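Local coordinates for protein motility-associated killing factor MakB (Vibrio cholerae serotype O1, PDB 6W1W) that probably serves as one component of a three-part cytotoxin structurally similar to alpha-pore-forming toxins, at residues A[77-91]-A[316-330]. Sequence-based numbering, arbitrary orientation.
Sequences ITSFINYQTTFDACA and IKIASASWKTISEFV
Trp323 lies among Tyr83, Phe87 and Phe80, and the ring geometry separates three kinds of approach. Tyr83 presents an edge to one indole face: its plane makes 69° with that of the six-membered ring, with centroids 4.8 Å apart. Phe87 is tilted only 39° to the five-membered ring, an oblique pairing in which Trp323 CD1 stands over the centre of the phenyl face. Phe80 instead reaches the indole edge, and its CD2 also packs 3.9 Å from Ile326 CG2. Trp323 NE1 spends its hydrogen on the backbone oxygen of Leu5, a bond that should help fix the rotation of the indole within this cluster. Phe87, with CG anti to the backbone N, drops as a knob into the hole formed by Ile316, Ala319, Ser320 and Trp323.

The helices run nearly antiparallel, their axes 150° apart in direction and 8.6 Å apart at closest approach, as in the elongated helical bundles of alpha-pore-forming toxins. Trp287 of helix 276-302 packs against Phe80 and Tyr83, while the disulfide between Cys90 and Cys106 ties the end of helix 69-90 to helix 100-151. Toward Val330 the packing is aliphatic, Ile77 CD1 lying 3.5 Å from Val330 CG1.

The other flank is more polar, and exposed Lys324 with partly exposed Asp88 and Ser320 marks its open side. Gln84 is buried beneath them: its CG, anti to the backbone N, lies 3.6 Å from Trp323 CB, and a bend at chi2 swings the amide so that NE2 comes beside Lys324 CD. Its OE1 remains 3.8 Å from Ser327 OG, beyond hydrogen-bonding distance. Asp88 OD1 comes nearest to CB of Ser320, whose hydroxyl makes a weak bond within its own helix, to Lys317 O.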
# COMPACT_ATOMS: atom_id res chain seq x y z
N ILE A 77 -5.74 6.90 -11.70
CA ILE A 77 -5.16 6.44 -12.96
C ILE A 77 -5.79 7.19 -14.12
O ILE A 77 -5.11 7.84 -14.92
CB ILE A 77 -5.34 4.92 -13.11
CG1 ILE A 77 -4.44 4.15 -12.14
CG2 ILE A 77 -5.09 4.49 -14.56
CD1 ILE A 77 -3.03 3.97 -12.61
N THR A 78 -7.12 7.12 -14.23
CA THR A 78 -7.81 7.72 -15.36
C THR A 78 -7.75 9.24 -15.35
O THR A 78 -7.97 9.86 -16.40
CB THR A 78 -9.27 7.26 -15.39
OG1 THR A 78 -9.84 7.52 -16.68
CG2 THR A 78 -10.10 7.98 -14.34
N SER A 79 -7.44 9.86 -14.21
CA SER A 79 -7.39 11.32 -14.17
C SER A 79 -6.24 11.87 -15.00
O SER A 79 -6.36 12.94 -15.60
CB SER A 79 -7.29 11.81 -12.72
OG SER A 79 -6.03 11.53 -12.15
N PHE A 80 -5.11 11.15 -15.05
CA PHE A 80 -3.99 11.59 -15.86
C PHE A 80 -4.11 11.13 -17.30
O PHE A 80 -3.59 11.80 -18.21
CB PHE A 80 -2.67 11.09 -15.25
CG PHE A 80 -2.24 11.84 -14.03
CD1 PHE A 80 -2.68 11.46 -12.77
CD2 PHE A 80 -1.39 12.93 -14.13
CE1 PHE A 80 -2.29 12.15 -11.64
CE2 PHE A 80 -0.99 13.62 -13.00
CZ PHE A 80 -1.44 13.23 -11.76
N ILE A 81 -4.79 10.01 -17.55
CA ILE A 81 -4.97 9.53 -18.91
C ILE A 81 -5.99 10.40 -19.65
O ILE A 81 -5.75 10.86 -20.77
CB ILE A 81 -5.38 8.05 -18.91
CG1 ILE A 81 -4.24 7.18 -18.39
CG2 ILE A 81 -5.80 7.61 -20.30
CD1 ILE A 81 -4.57 5.71 -18.32
N ASN A 82 -7.15 10.63 -19.02
CA ASN A 82 -8.18 11.45 -19.65
C ASN A 82 -7.71 12.89 -19.85
O ASN A 82 -8.07 13.53 -20.85
CB ASN A 82 -9.47 11.41 -18.82
CG ASN A 82 -10.54 12.35 -19.36
OD1 ASN A 82 -11.12 12.11 -20.42
ND2 ASN A 82 -10.83 13.42 -18.61
N TYR A 83 -6.90 13.41 -18.92
CA TYR A 83 -6.47 14.80 -19.04
C TYR A 83 -5.56 15.01 -20.24
O TYR A 83 -5.65 16.03 -20.93
CB TYR A 83 -5.78 15.27 -17.76
CG TYR A 83 -5.37 16.73 -17.83
CD1 TYR A 83 -6.31 17.74 -17.69
CD2 TYR A 83 -4.05 17.09 -18.05
CE1 TYR A 83 -5.94 19.08 -17.76
CE2 TYR A 83 -3.67 18.42 -18.12
CZ TYR A 83 -4.62 19.41 -17.97
OH TYR A 83 -4.24 20.73 -18.04
N GLN A 84 -4.67 14.05 -20.51
CA GLN A 84 -3.84 14.14 -21.71
C GLN A 84 -4.68 14.05 -22.97
O GLN A 84 -4.33 14.63 -24.00
CB GLN A 84 -2.77 13.05 -21.69
CG GLN A 84 -1.83 13.08 -22.88
CD GLN A 84 -2.31 12.23 -24.05
OE1 GLN A 84 -3.01 11.23 -23.85
NE2 GLN A 84 -1.95 12.63 -25.26
N THR A 85 -5.80 13.32 -22.91
CA THR A 85 -6.67 13.19 -24.08
C THR A 85 -7.29 14.53 -24.46
O THR A 85 -7.19 14.97 -25.61
CB THR A 85 -7.75 12.14 -23.81
OG1 THR A 85 -7.14 10.90 -23.45
CG2 THR A 85 -8.61 11.93 -25.06
N THR A 86 -7.94 15.20 -23.49
CA THR A 86 -8.54 16.50 -23.78
C THR A 86 -7.49 17.58 -23.98
O THR A 86 -7.81 18.63 -24.54
CB THR A 86 -9.50 16.91 -22.66
OG1 THR A 86 -8.78 17.08 -21.44
CG2 THR A 86 -10.59 15.85 -22.46
N PHE A 87 -6.25 17.35 -23.54
CA PHE A 87 -5.21 18.36 -23.74
C PHE A 87 -4.75 18.39 -25.19
O PHE A 87 -4.49 19.47 -25.74
CB PHE A 87 -4.03 18.08 -22.81
CG PHE A 87 -3.07 19.23 -22.67
CD1 PHE A 87 -2.15 19.52 -23.67
CD2 PHE A 87 -3.07 20.01 -21.52
CE1 PHE A 87 -1.27 20.57 -23.53
CE2 PHE A 87 -2.19 21.06 -21.38
CZ PHE A 87 -1.29 21.35 -22.39
N ASP A 88 -4.63 17.22 -25.83
CA ASP A 88 -4.25 17.16 -27.24
C ASP A 88 -5.29 17.80 -28.14
O ASP A 88 -4.94 18.27 -29.23
CB ASP A 88 -4.01 15.71 -27.66
CG ASP A 88 -2.56 15.31 -27.56
OD1 ASP A 88 -1.74 16.16 -27.14
OD2 ASP A 88 -2.23 14.16 -27.91
N ALA A 89 -6.56 17.84 -27.72
CA ALA A 89 -7.57 18.53 -28.51
C ALA A 89 -7.26 20.01 -28.64
O ALA A 89 -7.56 20.62 -29.68
CB ALA A 89 -8.95 18.32 -27.90
N CYS A 90 -6.66 20.61 -27.61
CA CYS A 90 -6.37 22.04 -27.61
C CYS A 90 -4.98 22.38 -28.14
O CYS A 90 -4.67 23.56 -28.29
CB CYS A 90 -6.53 22.62 -26.20
SG CYS A 90 -8.21 22.48 -25.56
N ALA A 91 -4.15 21.38 -28.41
CA ALA A 91 -2.83 21.61 -29.00
C ALA A 91 -2.93 21.27 -30.49
O ALA A 91 -2.75 20.12 -30.89
CB ALA A 91 -1.75 20.80 -28.29
N ILE A 316 3.13 24.83 -26.59
CA ILE A 316 2.13 23.84 -26.19
C ILE A 316 2.42 22.48 -26.81
O ILE A 316 2.06 21.44 -26.24
CB ILE A 316 0.72 24.34 -26.53
CG1 ILE A 316 -0.34 23.42 -25.92
CG2 ILE A 316 0.55 24.49 -28.04
CD1 ILE A 316 -1.76 23.89 -26.12
N LYS A 317 3.10 22.44 -27.97
CA LYS A 317 3.43 21.16 -28.57
C LYS A 317 4.42 20.38 -27.72
O LYS A 317 4.34 19.15 -27.64
CB LYS A 317 3.98 21.37 -29.98
CG LYS A 317 2.99 21.96 -30.98
CD LYS A 317 3.33 23.41 -31.31
CE LYS A 317 4.74 23.54 -31.88
NZ LYS A 317 4.91 22.89 -33.21
N ILE A 318 5.36 21.08 -27.08
CA ILE A 318 6.26 20.40 -26.14
C ILE A 318 5.55 20.09 -24.83
O ILE A 318 6.00 19.22 -24.08
CB ILE A 318 7.54 21.22 -25.88
CG1 ILE A 318 7.40 22.08 -24.62
CG2 ILE A 318 7.89 22.09 -27.09
CD1 ILE A 318 8.69 22.76 -24.20
N ALA A 319 4.45 20.78 -24.54
CA ALA A 319 3.68 20.49 -23.34
C ALA A 319 2.85 19.22 -23.51
O ALA A 319 2.80 18.38 -22.60
CB ALA A 319 2.78 21.67 -22.99
N SER A 320 2.20 19.05 -24.67
CA SER A 320 1.41 17.85 -24.90
C SER A 320 2.28 16.61 -25.02
O SER A 320 1.87 15.52 -24.61
CB SER A 320 0.54 18.02 -26.15
OG SER A 320 1.32 17.94 -27.32
N ALA A 321 3.49 16.76 -25.56
CA ALA A 321 4.42 15.63 -25.63
C ALA A 321 4.84 15.17 -24.24
O ALA A 321 5.11 13.98 -24.04
CB ALA A 321 5.64 16.00 -26.46
N SER A 322 4.89 16.09 -23.28
CA SER A 322 5.19 15.72 -21.90
C SER A 322 4.00 15.05 -21.22
O SER A 322 4.18 14.18 -20.37
CB SER A 322 5.63 16.95 -21.11
OG SER A 322 6.80 17.52 -21.66
N TRP A 323 2.78 15.46 -21.58
CA TRP A 323 1.60 14.76 -21.06
C TRP A 323 1.50 13.35 -21.63
O TRP A 323 1.02 12.45 -20.94
CB TRP A 323 0.33 15.55 -21.36
CG TRP A 323 0.18 16.72 -20.45
CD1 TRP A 323 0.34 18.04 -20.77
CD2 TRP A 323 -0.11 16.68 -19.05
NE1 TRP A 323 0.15 18.82 -19.65
CE2 TRP A 323 -0.13 18.01 -18.58
CE3 TRP A 323 -0.37 15.65 -18.15
CZ2 TRP A 323 -0.39 18.33 -17.25
CZ3 TRP A 323 -0.63 15.97 -16.83
CH2 TRP A 323 -0.64 17.29 -16.40
N LYS A 324 1.95 13.15 -22.87
CA LYS A 324 1.95 11.81 -23.44
C LYS A 324 2.90 10.90 -22.67
O LYS A 324 2.61 9.72 -22.47
CB LYS A 324 2.33 11.87 -24.92
CG LYS A 324 2.08 10.57 -25.68
CD LYS A 324 0.62 10.15 -25.58
CE LYS A 324 0.33 8.92 -26.43
NZ LYS A 324 1.14 7.74 -26.02
N THR A 325 4.03 11.44 -22.21
CA THR A 325 4.96 10.66 -21.40
C THR A 325 4.34 10.30 -20.06
O THR A 325 4.49 9.17 -19.57
CB THR A 325 6.27 11.43 -21.20
OG1 THR A 325 6.84 11.75 -22.48
CG2 THR A 325 7.27 10.59 -20.42
N ILE A 326 3.61 11.24 -19.44
CA ILE A 326 2.98 10.97 -18.15
C ILE A 326 1.81 10.01 -18.32
O ILE A 326 1.60 9.11 -17.50
CB ILE A 326 2.56 12.29 -17.48
CG1 ILE A 326 3.78 13.17 -17.23
CG2 ILE A 326 1.83 12.01 -16.17
CD1 ILE A 326 3.49 14.42 -16.45
N SER A 327 1.03 10.18 -19.39
CA SER A 327 -0.08 9.26 -19.63
C SER A 327 0.42 7.85 -19.89
O SER A 327 -0.21 6.87 -19.47
CB SER A 327 -0.93 9.75 -20.81
OG SER A 327 -2.10 8.96 -20.95
N GLU A 328 1.56 7.72 -20.56
CA GLU A 328 2.13 6.40 -20.80
C GLU A 328 2.68 5.78 -19.52
O GLU A 328 2.66 4.55 -19.37
CB GLU A 328 3.21 6.47 -21.88
CG GLU A 328 2.67 6.65 -23.29
CD GLU A 328 3.77 6.90 -24.31
OE1 GLU A 328 4.95 6.66 -24.00
OE2 GLU A 328 3.44 7.34 -25.44
N PHE A 329 3.18 6.60 -18.59
CA PHE A 329 3.64 6.06 -17.32
C PHE A 329 2.48 5.55 -16.48
O PHE A 329 2.63 4.56 -15.75
CB PHE A 329 4.41 7.13 -16.53
CG PHE A 329 4.92 6.64 -15.21
CD1 PHE A 329 6.12 5.96 -15.12
CD2 PHE A 329 4.21 6.87 -14.04
CE1 PHE A 329 6.60 5.51 -13.90
CE2 PHE A 329 4.68 6.42 -12.82
CZ PHE A 329 5.88 5.74 -12.75
N VAL A 330 1.33 6.20 -16.56
CA VAL A 330 0.18 5.77 -15.78
C VAL A 330 -0.43 4.50 -16.36
O VAL A 330 -0.96 3.66 -15.62
CB VAL A 330 -0.85 6.91 -15.67
CG1 VAL A 330 -2.09 6.47 -14.94
CG2 VAL A 330 -0.23 8.12 -14.95